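PDB 1P35: early 35 kDa protein from Autographa californica nucleopolyhedrovirus, which blocks the death of infected insect cells by inhibiting caspases and also suppresses the host's antiviral RNA interference response. Local coordinates for residues Val6-Ser11 with Asn31-Thr36; Phe46-Pro51 with Tyr148-Val153; Asp194-Val199 with Tyr278-Asn283; Glu226-Tyr231 with Ile241-Glu246. One frame throughout, in Å; residues are numbered along the deposited sequence.

Contact 1 (Val6-Ser11 with Asn31-Thr36)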
loop_
_atom_site.group_PDB
_atom_site.type_symbol
_atom_site.label_atom_id
_atom_site.label_comp_id
_atom_site.label_asym_id
_atom_site.label_seq_id
_atom_site.Cartn_x
_atom_site.Cartn_y
_atom_site.Cartn_z
ATOM N N VAL A 6 -23.802 9.606 20.651
ATOM C CA VAL A 6 -23.600 10.722 19.736
ATOM C C VAL A 6 -22.290 11.510 19.863
ATOM O O VAL A 6 -21.953 12.317 18.995
ATOM C CB VAL A 6 -24.793 11.694 19.798
ATOM C CG1 VAL A 6 -26.053 11.002 19.254
ATOM C CG2 VAL A 6 -25.007 12.152 21.244
ATOM N N GLU A 7 -21.547 11.294 20.935
ATOM C CA GLU A 7 -20.273 11.993 21.083
ATOM C C GLU A 7 -19.367 11.567 19.906
ATOM O O GLU A 7 -19.039 12.363 19.035
ATOM C CB GLU A 7 -19.620 11.594 22.423
ATOM C CG GLU A 7 -19.435 10.069 22.572
ATOM C CD GLU A 7 -18.855 9.623 23.902
ATOM O OE1 GLU A 7 -17.745 10.084 24.248
ATOM O OE2 GLU A 7 -19.511 8.800 24.586
ATOM N N ILE A 8 -19.020 10.280 19.912
ATOM C CA ILE A 8 -18.165 9.607 18.947
ATOM C C ILE A 8 -17.639 10.404 17.773
ATOM O O ILE A 8 -18.412 10.918 16.988
ATOM C CB ILE A 8 -18.855 8.355 18.373
ATOM C CG1 ILE A 8 -19.254 7.414 19.504
ATOM C CG2 ILE A 8 -17.886 7.635 17.428
ATOM C CD1 ILE A 8 -18.065 6.913 20.281
ATOM N N ASP A 9 -16.311 10.438 17.646
ATOM C CA ASP A 9 -15.631 11.141 16.579
ATOM C C ASP A 9 -15.109 10.139 15.539
ATOM O O ASP A 9 -14.380 9.215 15.861
ATOM C CB ASP A 9 -14.474 11.958 17.158
ATOM C CG ASP A 9 -14.279 13.270 16.433
ATOM O OD1 ASP A 9 -13.786 13.252 15.280
ATOM O OD2 ASP A 9 -14.656 14.318 17.011
ATOM N N VAL A 10 -15.503 10.345 14.294
ATOM C CA VAL A 10 -15.149 9.511 13.169
ATOM C C VAL A 10 -14.601 10.328 12.030
ATOM O O VAL A 10 -14.809 11.521 11.989
ATOM C CB VAL A 10 -16.430 8.734 12.619
ATOM C CG1 VAL A 10 -17.550 9.716 12.206
ATOM C CG2 VAL A 10 -16.059 7.907 11.412
ATOM N N SER A 11 -13.897 9.657 11.111
ATOM C CA SER A 11 -13.386 10.267 9.871
ATOM C C SER A 11 -13.012 9.190 8.868
ATOM O O SER A 11 -13.133 7.991 9.140
ATOM C CB SER A 11 -12.152 11.173 10.112
ATOM O OG SER A 11 -10.972 10.456 10.453
ATOM N N ASN A 31 -14.574 2.694 8.160
ATOM C CA ASN A 31 -14.376 4.037 8.735
ATOM C C ASN A 31 -13.337 3.987 9.839
ATOM O O ASN A 31 -12.807 2.918 10.145
ATOM C CB ASN A 31 -15.689 4.675 9.255
ATOM C CG ASN A 31 -16.293 3.966 10.471
ATOM O OD1 ASN A 31 -15.686 3.077 11.088
ATOM N ND2 ASN A 31 -17.526 4.352 10.801
ATOM N N LYS A 32 -13.025 5.141 10.414
ATOM C CA LYS A 32 -12.053 5.186 11.495
ATOM C C LYS A 32 -12.511 5.975 12.692
ATOM O O LYS A 32 -12.632 7.207 12.637
ATOM C CB LYS A 32 -10.718 5.710 10.973
ATOM C CG LYS A 32 -9.570 5.627 11.971
ATOM C CD LYS A 32 -8.233 5.962 11.312
ATOM C CE LYS A 32 -7.981 5.026 10.128
ATOM N NZ LYS A 32 -6.675 5.236 9.482
ATOM N N ILE A 33 -12.756 5.272 13.788
ATOM C CA ILE A 33 -13.230 5.911 15.040
ATOM C C ILE A 33 -12.110 6.302 16.009
ATOM O O ILE A 33 -11.222 5.521 16.302
ATOM C CB ILE A 33 -14.277 4.985 15.742
ATOM C CG1 ILE A 33 -15.500 4.875 14.822
ATOM C CG2 ILE A 33 -14.673 5.540 17.148
ATOM C CD1 ILE A 33 -16.588 3.925 15.271
ATOM N N MET A 34 -12.183 7.530 16.503
ATOM C CA MET A 34 -11.178 8.122 17.391
ATOM C C MET A 34 -11.226 7.976 18.921
ATOM O O MET A 34 -10.220 8.258 19.578
ATOM C CB MET A 34 -11.085 9.613 17.085
ATOM C CG MET A 34 -10.262 9.960 15.863
ATOM S SD MET A 34 -8.543 9.470 16.088
ATOM C CE MET A 34 -8.095 10.300 17.737
ATOM N N ASN A 35 -12.346 7.556 19.504
ATOM C CA ASN A 35 -12.427 7.440 20.979
ATOM C C ASN A 35 -11.652 6.298 21.666
ATOM O O ASN A 35 -11.560 5.185 21.143
ATOM C CB ASN A 35 -13.891 7.354 21.386
ATOM C CG ASN A 35 -14.682 8.521 20.871
ATOM O OD1 ASN A 35 -14.667 8.813 19.665
ATOM N ND2 ASN A 35 -15.377 9.207 21.766
ATOM N N THR A 36 -11.096 6.587 22.845
ATOM C CA THR A 36 -10.336 5.583 23.620
ATOM C C THR A 36 -11.057 5.172 24.896
ATOM O O THR A 36 -10.893 4.045 25.368
ATOM C CB THR A 36 -8.919 6.069 24.075
ATOM O OG1 THR A 36 -9.038 7.296 24.807
ATOM C CG2 THR A 36 -7.979 6.219 22.895
#

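Contact 2 (Phe46-Pro51 with Tyr148-Val153)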
loop_
_atom_site.group_PDB
_atom_site.type_symbol
_atom_site.label_atom_id
_atom_site.label_comp_id
_atom_site.label_asym_id
_atom_site.label_seq_id
_atom_site.Cartn_x
_atom_site.Cartn_y
_atom_site.Cartn_z
ATOM N N PHE A 46 -27.581 2.251 9.519
ATOM C CA PHE A 46 -27.846 3.044 8.335
ATOM C C PHE A 46 -28.770 2.284 7.412
ATOM O O PHE A 46 -28.910 1.040 7.483
ATOM C CB PHE A 46 -26.509 3.436 7.649
ATOM C CG PHE A 46 -25.624 2.243 7.249
ATOM C CD1 PHE A 46 -25.903 1.496 6.091
ATOM C CD2 PHE A 46 -24.499 1.888 8.024
ATOM C CE1 PHE A 46 -25.088 0.424 5.693
ATOM C CE2 PHE A 46 -23.667 0.809 7.645
ATOM C CZ PHE A 46 -23.964 0.073 6.466
ATOM N N ASN A 47 -29.408 3.041 6.544
ATOM C CA ASN A 47 -30.340 2.474 5.601
ATOM C C ASN A 47 -29.682 1.752 4.428
ATOM O O ASN A 47 -28.591 2.141 3.968
ATOM C CB ASN A 47 -31.257 3.589 5.069
ATOM C CG ASN A 47 -32.268 4.071 6.096
ATOM O OD1 ASN A 47 -32.553 5.277 6.206
ATOM N ND2 ASN A 47 -32.847 3.132 6.827
ATOM N N ILE A 48 -30.338 0.678 3.990
ATOM C CA ILE A 48 -29.933 -0.085 2.817
ATOM C C ILE A 48 -31.247 -0.410 2.068
ATOM O O ILE A 48 -32.324 -0.362 2.661
ATOM C CB ILE A 48 -29.093 -1.367 3.177
ATOM C CG1 ILE A 48 -29.833 -2.246 4.179
ATOM C CG2 ILE A 48 -27.689 -0.952 3.699
ATOM C CD1 ILE A 48 -29.052 -3.497 4.550
ATOM N N SER A 49 -31.176 -0.706 0.774
ATOM C CA SER A 49 -32.396 -0.956 0.005
ATOM C C SER A 49 -33.015 -2.381 0.127
ATOM O O SER A 49 -34.038 -2.662 -0.467
ATOM C CB SER A 49 -32.134 -0.631 -1.460
ATOM O OG SER A 49 -31.085 -1.439 -1.961
ATOM N N GLY A 50 -32.397 -3.265 0.904
ATOM C CA GLY A 50 -32.948 -4.602 1.052
ATOM C C GLY A 50 -32.372 -5.435 2.195
ATOM O O GLY A 50 -31.360 -5.077 2.783
ATOM N N PRO A 51 -32.974 -6.598 2.477
ATOM C CA PRO A 51 -32.487 -7.423 3.573
ATOM C C PRO A 51 -31.101 -7.976 3.382
ATOM O O PRO A 51 -30.731 -8.372 2.284
ATOM C CB PRO A 51 -33.547 -8.519 3.667
ATOM C CG PRO A 51 -33.928 -8.713 2.090
ATOM C CD PRO A 51 -34.131 -7.236 1.799
ATOM N N TYR A 148 -34.389 -1.060 4.435
ATOM C CA TYR A 148 -33.955 -1.797 5.627
ATOM C C TYR A 148 -32.927 -1.035 6.453
ATOM O O TYR A 148 -32.550 0.088 6.106
ATOM C CB TYR A 148 -33.401 -3.172 5.247
ATOM C CG TYR A 148 -34.478 -4.141 4.802
ATOM C CD1 TYR A 148 -35.189 -3.919 3.614
ATOM C CD2 TYR A 148 -34.814 -5.243 5.581
ATOM C CE1 TYR A 148 -36.204 -4.761 3.215
ATOM C CE2 TYR A 148 -35.841 -6.100 5.191
ATOM C CZ TYR A 148 -36.535 -5.843 3.997
ATOM O OH TYR A 148 -37.560 -6.643 3.598
ATOM N N VAL A 149 -32.461 -1.652 7.534
ATOM C CA VAL A 149 -31.485 -0.993 8.399
ATOM C C VAL A 149 -30.368 -1.926 8.825
ATOM O O VAL A 149 -30.635 -2.966 9.431
ATOM C CB VAL A 149 -32.115 -0.461 9.701
ATOM C CG1 VAL A 149 -31.014 0.132 10.586
ATOM C CG2 VAL A 149 -33.196 0.602 9.409
ATOM N N ALA A 150 -29.130 -1.561 8.499
ATOM C CA ALA A 150 -27.974 -2.367 8.884
ATOM C C ALA A 150 -27.580 -1.879 10.270
ATOM O O ALA A 150 -27.409 -0.675 10.457
ATOM C CB ALA A 150 -26.791 -2.166 7.873
ATOM N N VAL A 151 -27.430 -2.807 11.230
ATOM C CA VAL A 151 -27.080 -2.443 12.617
ATOM C C VAL A 151 -25.667 -2.973 12.830
ATOM O O VAL A 151 -25.436 -4.180 12.793
ATOM C CB VAL A 151 -28.060 -3.114 13.603
ATOM C CG1 VAL A 151 -27.672 -2.780 15.033
ATOM C CG2 VAL A 151 -29.529 -2.692 13.277
ATOM N N CYS A 152 -24.719 -2.067 13.018
ATOM C CA CYS A 152 -23.318 -2.447 13.139
ATOM C C CYS A 152 -22.768 -2.212 14.541
ATOM O O CYS A 152 -22.806 -1.091 15.024
ATOM C CB CYS A 152 -22.573 -1.665 12.082
ATOM S SG CYS A 152 -23.484 -1.829 10.425
ATOM N N VAL A 153 -22.277 -3.263 15.203
ATOM C CA VAL A 153 -21.800 -3.105 16.581
ATOM C C VAL A 153 -20.292 -3.191 16.660
ATOM O O VAL A 153 -19.687 -4.051 16.056
ATOM C CB VAL A 153 -22.378 -4.165 17.573
ATOM C CG1 VAL A 153 -21.886 -3.842 18.992
ATOM C CG2 VAL A 153 -23.923 -4.173 17.546
#

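Contact 3 (Asp194-Val199 with Tyr278-Asn283)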
loop_
_atom_site.group_PDB
_atom_site.type_symbol
_atom_site.label_atom_id
_atom_site.label_comp_id
_atom_site.label_asym_id
_atom_site.label_seq_id
_atom_site.Cartn_x
_atom_site.Cartn_y
_atom_site.Cartn_z
ATOM N N ASP A 194 -16.469 13.371 5.301
ATOM C CA ASP A 194 -15.139 12.924 4.921
ATOM C C ASP A 194 -15.342 11.471 4.520
ATOM O O ASP A 194 -15.166 10.543 5.330
ATOM C CB ASP A 194 -14.105 13.030 6.055
ATOM C CG ASP A 194 -12.708 12.648 5.567
ATOM O OD1 ASP A 194 -12.501 12.720 4.316
ATOM O OD2 ASP A 194 -11.838 12.299 6.384
ATOM N N VAL A 195 -15.700 11.295 3.248
ATOM C CA VAL A 195 -16.043 9.988 2.733
ATOM C C VAL A 195 -15.842 9.947 1.203
ATOM O O VAL A 195 -15.926 10.988 0.525
ATOM C CB VAL A 195 -17.560 9.720 3.100
ATOM C CG1 VAL A 195 -18.505 10.867 2.449
ATOM C CG2 VAL A 195 -17.993 8.370 2.659
ATOM N N VAL A 196 -15.495 8.760 0.701
ATOM C CA VAL A 196 -15.349 8.483 -0.726
ATOM C C VAL A 196 -16.198 7.218 -0.909
ATOM O O VAL A 196 -16.349 6.425 0.035
ATOM C CB VAL A 196 -13.856 8.222 -1.187
ATOM C CG1 VAL A 196 -13.002 9.474 -0.981
ATOM C CG2 VAL A 196 -13.229 7.108 -0.390
ATOM N N ALA A 197 -16.803 7.086 -2.092
ATOM C CA ALA A 197 -17.623 5.959 -2.441
ATOM C C ALA A 197 -17.476 5.597 -3.927
ATOM O O ALA A 197 -17.239 6.453 -4.816
ATOM C CB ALA A 197 -19.085 6.221 -2.120
ATOM N N TYR A 198 -17.579 4.300 -4.164
ATOM C CA TYR A 198 -17.509 3.713 -5.481
ATOM C C TYR A 198 -18.813 2.880 -5.554
ATOM O O TYR A 198 -19.020 2.022 -4.694
ATOM C CB TYR A 198 -16.242 2.800 -5.568
ATOM C CG TYR A 198 -16.122 2.028 -6.864
ATOM C CD1 TYR A 198 -16.966 0.939 -7.121
ATOM C CD2 TYR A 198 -15.181 2.394 -7.845
ATOM C CE1 TYR A 198 -16.886 0.216 -8.305
ATOM C CE2 TYR A 198 -15.075 1.683 -9.050
ATOM C CZ TYR A 198 -15.931 0.581 -9.271
ATOM O OH TYR A 198 -15.785 -0.221 -10.385
ATOM N N VAL A 199 -19.687 3.138 -6.543
ATOM C CA VAL A 199 -20.978 2.397 -6.645
ATOM C C VAL A 199 -21.217 2.081 -8.112
ATOM O O VAL A 199 -21.236 2.996 -8.919
ATOM C CB VAL A 199 -22.197 3.223 -6.155
ATOM C CG1 VAL A 199 -23.431 2.313 -6.095
ATOM C CG2 VAL A 199 -21.929 3.859 -4.758
ATOM N N TYR A 278 -18.493 7.682 -8.848
ATOM C CA TYR A 278 -17.420 7.918 -7.894
ATOM C C TYR A 278 -17.843 9.133 -7.093
ATOM O O TYR A 278 -18.324 10.143 -7.664
ATOM C CB TYR A 278 -16.107 8.232 -8.585
ATOM C CG TYR A 278 -15.650 7.186 -9.575
ATOM C CD1 TYR A 278 -16.153 7.176 -10.872
ATOM C CD2 TYR A 278 -14.735 6.177 -9.200
ATOM C CE1 TYR A 278 -15.775 6.199 -11.781
ATOM C CE2 TYR A 278 -14.328 5.173 -10.105
ATOM C CZ TYR A 278 -14.852 5.197 -11.380
ATOM O OH TYR A 278 -14.457 4.233 -12.247
ATOM N N VAL A 279 -17.692 9.047 -5.774
ATOM C CA VAL A 279 -18.076 10.165 -4.957
ATOM C C VAL A 279 -16.951 10.520 -3.994
ATOM O O VAL A 279 -16.322 9.624 -3.401
ATOM C CB VAL A 279 -19.318 9.864 -4.120
ATOM C CG1 VAL A 279 -19.790 11.123 -3.417
ATOM C CG2 VAL A 279 -20.426 9.277 -4.975
ATOM N N LYS A 280 -16.694 11.822 -3.833
ATOM C CA LYS A 280 -15.712 12.262 -2.862
ATOM C C LYS A 280 -16.216 13.519 -2.136
ATOM O O LYS A 280 -16.392 14.547 -2.769
ATOM C CB LYS A 280 -14.387 12.601 -3.540
ATOM C CG LYS A 280 -13.374 13.175 -2.554
ATOM C CD LYS A 280 -12.073 13.588 -3.306
ATOM C CE LYS A 280 -10.880 13.656 -2.354
ATOM N NZ LYS A 280 -9.568 13.662 -3.067
ATOM N N LEU A 281 -16.409 13.415 -0.817
ATOM C CA LEU A 281 -16.876 14.475 0.023
ATOM C C LEU A 281 -15.842 14.522 1.165
ATOM O O LEU A 281 -16.123 14.168 2.320
ATOM C CB LEU A 281 -18.273 14.124 0.546
ATOM C CG LEU A 281 -19.351 13.941 -0.533
ATOM C CD1 LEU A 281 -20.572 13.297 0.144
ATOM C CD2 LEU A 281 -19.720 15.313 -1.209
ATOM N N HIS A 282 -14.661 15.022 0.824
ATOM C CA HIS A 282 -13.524 15.064 1.729
ATOM C C HIS A 282 -13.320 16.340 2.474
ATOM O O HIS A 282 -12.858 17.322 1.899
ATOM C CB HIS A 282 -12.253 14.724 0.952
ATOM C CG HIS A 282 -10.992 14.833 1.762
ATOM N ND1 HIS A 282 -10.805 14.149 2.944
ATOM C CD2 HIS A 282 -9.810 15.437 1.485
ATOM C CE1 HIS A 282 -9.562 14.331 3.365
ATOM N NE2 HIS A 282 -8.937 15.110 2.497
ATOM N N ASN A 283 -13.612 16.290 3.775
ATOM C CA ASN A 283 -13.488 17.466 4.598
ATOM C C ASN A 283 -14.388 18.640 4.144
ATOM O O ASN A 283 -13.989 19.798 4.158
ATOM C CB ASN A 283 -12.028 17.910 4.647
ATOM C CG ASN A 283 -11.154 17.032 5.582
ATOM O OD1 ASN A 283 -9.910 17.172 5.603
ATOM N ND2 ASN A 283 -11.786 16.166 6.368
#

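Contact 4 (Glu226-Tyr231 with Ile241-Glu246)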
loop_
_atom_site.group_PDB
_atom_site.type_symbol
_atom_site.label_atom_id
_atom_site.label_comp_id
_atom_site.label_asym_id
_atom_site.label_seq_id
_atom_site.Cartn_x
_atom_site.Cartn_y
_atom_site.Cartn_z
ATOM N N GLU A 226 -8.769 33.376 -3.336
ATOM C CA GLU A 226 -9.444 32.118 -3.658
ATOM C C GLU A 226 -10.951 32.288 -3.888
ATOM O O GLU A 226 -11.639 33.076 -3.232
ATOM C CB GLU A 226 -9.225 31.059 -2.574
ATOM C CG GLU A 226 -9.820 31.458 -1.244
ATOM C CD GLU A 226 -9.627 30.381 -0.222
ATOM O OE1 GLU A 226 -8.565 29.750 -0.288
ATOM O OE2 GLU A 226 -10.512 30.175 0.636
ATOM N N LYS A 227 -11.450 31.519 -4.836
ATOM C CA LYS A 227 -12.866 31.521 -5.168
ATOM C C LYS A 227 -13.321 30.050 -5.318
ATOM O O LYS A 227 -12.567 29.191 -5.726
ATOM C CB LYS A 227 -13.086 32.296 -6.484
ATOM C CG LYS A 227 -12.277 31.761 -7.673
ATOM C CD LYS A 227 -12.411 32.588 -8.961
ATOM C CE LYS A 227 -11.359 32.168 -10.010
ATOM N NZ LYS A 227 -9.936 32.366 -9.500
ATOM N N VAL A 228 -14.552 29.765 -4.963
ATOM C CA VAL A 228 -15.065 28.426 -5.123
ATOM C C VAL A 228 -15.893 28.403 -6.399
ATOM O O VAL A 228 -16.758 29.275 -6.590
ATOM C CB VAL A 228 -15.919 28.081 -3.920
ATOM C CG1 VAL A 228 -16.703 26.844 -4.206
ATOM C CG2 VAL A 228 -14.960 27.900 -2.674
ATOM N N LEU A 229 -15.598 27.472 -7.303
ATOM C CA LEU A 229 -16.376 27.355 -8.526
ATOM C C LEU A 229 -17.204 26.077 -8.537
ATOM O O LEU A 229 -16.799 25.010 -7.983
ATOM C CB LEU A 229 -15.476 27.432 -9.769
ATOM C CG LEU A 229 -15.125 28.873 -10.246
ATOM C CD1 LEU A 229 -14.547 29.670 -9.111
ATOM C CD2 LEU A 229 -14.104 28.832 -11.398
ATOM N N TYR A 230 -18.377 26.201 -9.152
ATOM C CA TYR A 230 -19.331 25.101 -9.265
ATOM C C TYR A 230 -19.376 24.582 -10.704
ATOM O O TYR A 230 -19.572 25.356 -11.657
ATOM C CB TYR A 230 -20.737 25.576 -8.836
ATOM C CG TYR A 230 -21.816 24.540 -9.106
ATOM C CD1 TYR A 230 -21.848 23.313 -8.415
ATOM C CD2 TYR A 230 -22.761 24.753 -10.100
ATOM C CE1 TYR A 230 -22.798 22.346 -8.714
ATOM C CE2 TYR A 230 -23.719 23.789 -10.412
ATOM C CZ TYR A 230 -23.737 22.595 -9.712
ATOM O OH TYR A 230 -24.762 21.728 -9.938
ATOM N N TYR A 231 -19.203 23.272 -10.851
ATOM C CA TYR A 231 -19.217 22.612 -12.152
ATOM C C TYR A 231 -20.335 21.619 -12.403
ATOM O O TYR A 231 -20.654 20.782 -11.555
ATOM C CB TYR A 231 -17.913 21.855 -12.397
ATOM C CG TYR A 231 -16.688 22.719 -12.581
ATOM C CD1 TYR A 231 -15.991 23.191 -11.475
ATOM C CD2 TYR A 231 -16.273 23.144 -13.868
ATOM C CE1 TYR A 231 -14.908 24.075 -11.594
ATOM C CE2 TYR A 231 -15.167 24.050 -14.019
ATOM C CZ TYR A 231 -14.496 24.506 -12.854
ATOM O OH TYR A 231 -13.441 25.364 -12.913
ATOM N N ILE A 241 -20.138 16.607 -11.599
ATOM C CA ILE A 241 -20.867 17.619 -10.874
ATOM C C ILE A 241 -20.055 17.809 -9.576
ATOM O O ILE A 241 -20.094 16.982 -8.693
ATOM C CB ILE A 241 -22.328 17.122 -10.658
ATOM C CG1 ILE A 241 -23.061 17.048 -12.021
ATOM C CG2 ILE A 241 -23.112 18.047 -9.757
ATOM C CD1 ILE A 241 -24.478 16.411 -11.918
ATOM N N TYR A 242 -19.329 18.924 -9.479
ATOM C CA TYR A 242 -18.449 19.156 -8.343
ATOM C C TYR A 242 -18.126 20.625 -8.073
ATOM O O TYR A 242 -18.490 21.529 -8.835
ATOM C CB TYR A 242 -17.103 18.422 -8.587
ATOM C CG TYR A 242 -16.361 18.926 -9.820
ATOM C CD1 TYR A 242 -16.734 18.534 -11.095
ATOM C CD2 TYR A 242 -15.291 19.816 -9.707
ATOM C CE1 TYR A 242 -16.052 19.014 -12.235
ATOM C CE2 TYR A 242 -14.604 20.294 -10.849
ATOM C CZ TYR A 242 -15.002 19.881 -12.106
ATOM O OH TYR A 242 -14.351 20.341 -13.237
ATOM N N LYS A 243 -17.456 20.859 -6.957
ATOM C CA LYS A 243 -16.994 22.183 -6.641
ATOM C C LYS A 243 -15.472 22.065 -6.568
ATOM O O LYS A 243 -14.934 20.965 -6.307
ATOM C CB LYS A 243 -17.555 22.663 -5.321
ATOM C CG LYS A 243 -18.925 23.271 -5.450
ATOM C CD LYS A 243 -19.513 23.666 -4.117
ATOM C CE LYS A 243 -20.822 24.478 -4.347
ATOM N NZ LYS A 243 -21.298 24.942 -3.068
ATOM N N ALA A 244 -14.786 23.182 -6.819
ATOM C CA ALA A 244 -13.343 23.198 -6.769
ATOM C C ALA A 244 -12.902 24.522 -6.192
ATOM O O ALA A 244 -13.579 25.526 -6.357
ATOM C CB ALA A 244 -12.746 23.012 -8.190
ATOM N N LEU A 245 -11.747 24.524 -5.549
ATOM C CA LEU A 245 -11.195 25.715 -4.960
ATOM C C LEU A 245 -10.194 26.160 -5.998
ATOM O O LEU A 245 -9.349 25.351 -6.445
ATOM C CB LEU A 245 -10.468 25.402 -3.664
ATOM C CG LEU A 245 -9.855 26.653 -3.030
ATOM C CD1 LEU A 245 -10.964 27.602 -2.470
ATOM C CD2 LEU A 245 -8.967 26.225 -1.913
ATOM N N GLU A 246 -10.274 27.433 -6.371
ATOM C CA GLU A 246 -9.388 27.959 -7.397
ATOM C C GLU A 246 -8.788 29.300 -7.041
ATOM O O GLU A 246 -9.377 30.097 -6.342
ATOM C CB GLU A 246 -10.143 28.082 -8.725
ATOM C CG GLU A 246 -10.754 26.793 -9.167
ATOM C CD GLU A 246 -11.187 26.838 -10.603
ATOM O OE1 GLU A 246 -10.679 27.699 -11.297
ATOM O OE2 GLU A 246 -12.002 26.005 -11.041
#

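Contact 1 (Val6-Ser11 with Asn31-Thr36)
Asn35 holds its amide carbon anti to its own carbonyl carbon (chi1 -56°), and a further turn about CB-CG (chi2 54°) aims OD1 at the backbone of Asp9. Asp9 N meets that oxygen at 3.1 Å, in the carbonyl plane and on a lone pair, with the N-H almost straight at 176°. The other polar backbone atom of the residue is used too: Asp9 O accepts from Met34 N at 2.8 Å, so one side-chain bond and one main-chain bond grip the same residue. The far end of the amide lies near Glu7, but ND2 stays 3.5 Å from Glu7 OE1; that carboxylate oxygen bonds to Gln37 instead. Ile8 lies beside the amide with CD1 3.8 Å from Asn35 CG, while its CG2 branch meets Ile33 CG2, also at 3.8 Å. Further along, Val10 and Ile33 form a non-hydrogen-bonded antiparallel pair, followed by the hydrogen-bonded pair of Ser11 and Lys32. Val10 CG2 rests against the amide of Asn31, at 3.9 Å from ND2, and Asn31 OD1 is bonded to Tyr100 OH. This is the open end of the beta hairpin formed by strands 10-21 and 24-33: where the regular strands end, the two bonds of Asp9, one of them to the Asn35 side chain, extend the pairing past them.

Contact 2 (Phe46-Pro51 with Tyr148-Val153)
Strand 46-48 runs antiparallel to strand 148-153, with axes as close as 4.5 Å and N-to-C directions 132° apart; the hydrogen-bonded pairs Phe46/Ala150 and Ile48/Tyr148 flank the non-hydrogen-bonded pair Asn47/Val149. Tyr148 O takes two donors from opposite faces of its carbonyl plane, Ile48 N at 3.1 Å and Asn47 ND2 also at 3.1 Å. The same ND2 bonds to Leu140 O, which fixes the rotation of the Asn47 amide. With CG anti to its carbonyl carbon (chi1 -72°), Tyr148 slides its ring against the turn after the first strand: Pro51 N sits 3.5 Å above the ring plane, over its centre, and Pro51 CD makes a CH-pi contact 3.7 Å from the centroid. On the same side of the sheet as Tyr148, Ile48 CG1 packs on Tyr148 CB at 3.8 Å, and the Phe46 ring takes Ala150 CB over one face, 4.0 Å from its centroid. Cys152 SG approaches that ring obliquely, 4.8 Å from the centroid, a sulfur-aromatic contact, and Tyr29 stacks on Phe46. Altogether this is a twisted antiparallel beta ladder finished by a proline-on-tyrosine CH-pi contact, with strand 148-154 lying between strands 42-48 and 98-106.

Contact 3 (Asp194-Val199 with Tyr278-Asn283)
The imidazole of His282 receives Asp194 OD1 at its edge, in the ring plane, and carries Asn283 CG over one face, 3.8 Å above the plane. His282 ND1 donates to Asp194 OD1 at 2.6 Å along a nearly straight line, although it meets that oxygen from well above the carboxylate plane. Both residues have CG anti to the backbone N (chi1 -176° for Asp194, 176° for His282), which lays the two groups side by side, pointing the same way. The other oxygen, Asp194 OD2, is bonded to Gln12 N, so the carboxylate is held at both ends; its charge would probably favour a protonated imidazole. At the opposite end of the ladder the rings of Tyr198 and Tyr278 stand side by side with planes 88° apart and centroids 5.5 Å apart, touching obliquely through Tyr198 CD2 and Tyr278 CE2 at 3.7 Å. Between them run the hydrogen-bonded pairs Val195/Leu281 and Ala197/Val279. Asp194 and Val195 both face Leu281, a classic beta bulge, and Val195 N reaches Leu281 O at 3.0 Å from above the carbonyl plane. On the Val195 side of the sheet, Val195 CG1 packs on Leu281 CB at 3.8 Å, and Phe181 covers Val195, Ala197 and Val279. On the other side lies helix 62-74, touching Val196, Tyr278 and Lys280 and providing Asp71 for a salt bridge to Lys280 NZ. Within the sheet, strand 191-199 is bordered beyond this pair by the parallel strand 10-21, and strand 276-282 by the antiparallel strand 259-271.

Contact 4 (Glu226-Tyr231 with Ile241-Glu246)
Tyr231 and Glu246 reach toward each other from opposite directions, with the carboxylate nearly coplanar with the phenol ring (15° apart) and OE2 at the ring edge. Tyr231 OH donates to Glu246 OE2; the modelled 2.4 Å is very short, so its exact length is doubtful. The Tyr231 ring lies almost parallel to that of Tyr242 (6° between planes), but with centroids 4.6 Å apart the two are slid so far that they barely overlap. Tyr242 places CG between its backbone N and carbonyl carbon (chi1 62°), which puts its ring face against Tyr231 CB, a CH-pi contact 3.6 Å from the centroid, and its OH 3.3 Å above the plane of the Tyr231 ring. Leu229 crosses the glutamate at about a right angle, its CD2 3.5 Å from Glu246 OE2. On the other side of the hairpin, Val228 CG2 meets Leu245 CD1 at 4.0 Å, and Lys243 CG comes to the edge of the Tyr230 ring. Lys227/Glu246, Leu229/Ala244 and Tyr231/Tyr242 are the hydrogen-bonded antiparallel pairs joining strands 227-234 and 238-249. Lys262 bonds to Tyr242 OH and makes a cation-pi contact with Tyr231, while Glu233 also bonds to Tyr242 OH. Chemically, the buried Glu246 carboxylate pairs with the Tyr231 hydroxyl, and its OE1 has a long, weak ion pair with Arg79; a charged carboxylate would be consistent with this.

In the fold
All four contacts pair antiparallel segments, and they spread along the length of the protein: contacts 2 and 4 lie on opposite sides of the chain's centre, about 34 Å apart between centres. Contact 3 is the most central, about 6 Å from the middle. It touches contact 1, where Ser11 CB comes to 3.9 Å from Asp194 OD2, because strands 10-21 and 191-199 are parallel neighbours. Contacts 1 and 2 follow each other through strands 24-33 and 42-48, their nearest atoms about 8 Å apart. The hairpin of contact 4 lies in sequence between the two segments of contact 3, with centres about 16 Å apart. A bound 1,2-ethanediol, probably from the crystallisation liquor, sits about 4 Å from the Tyr198 side chain in contact 3.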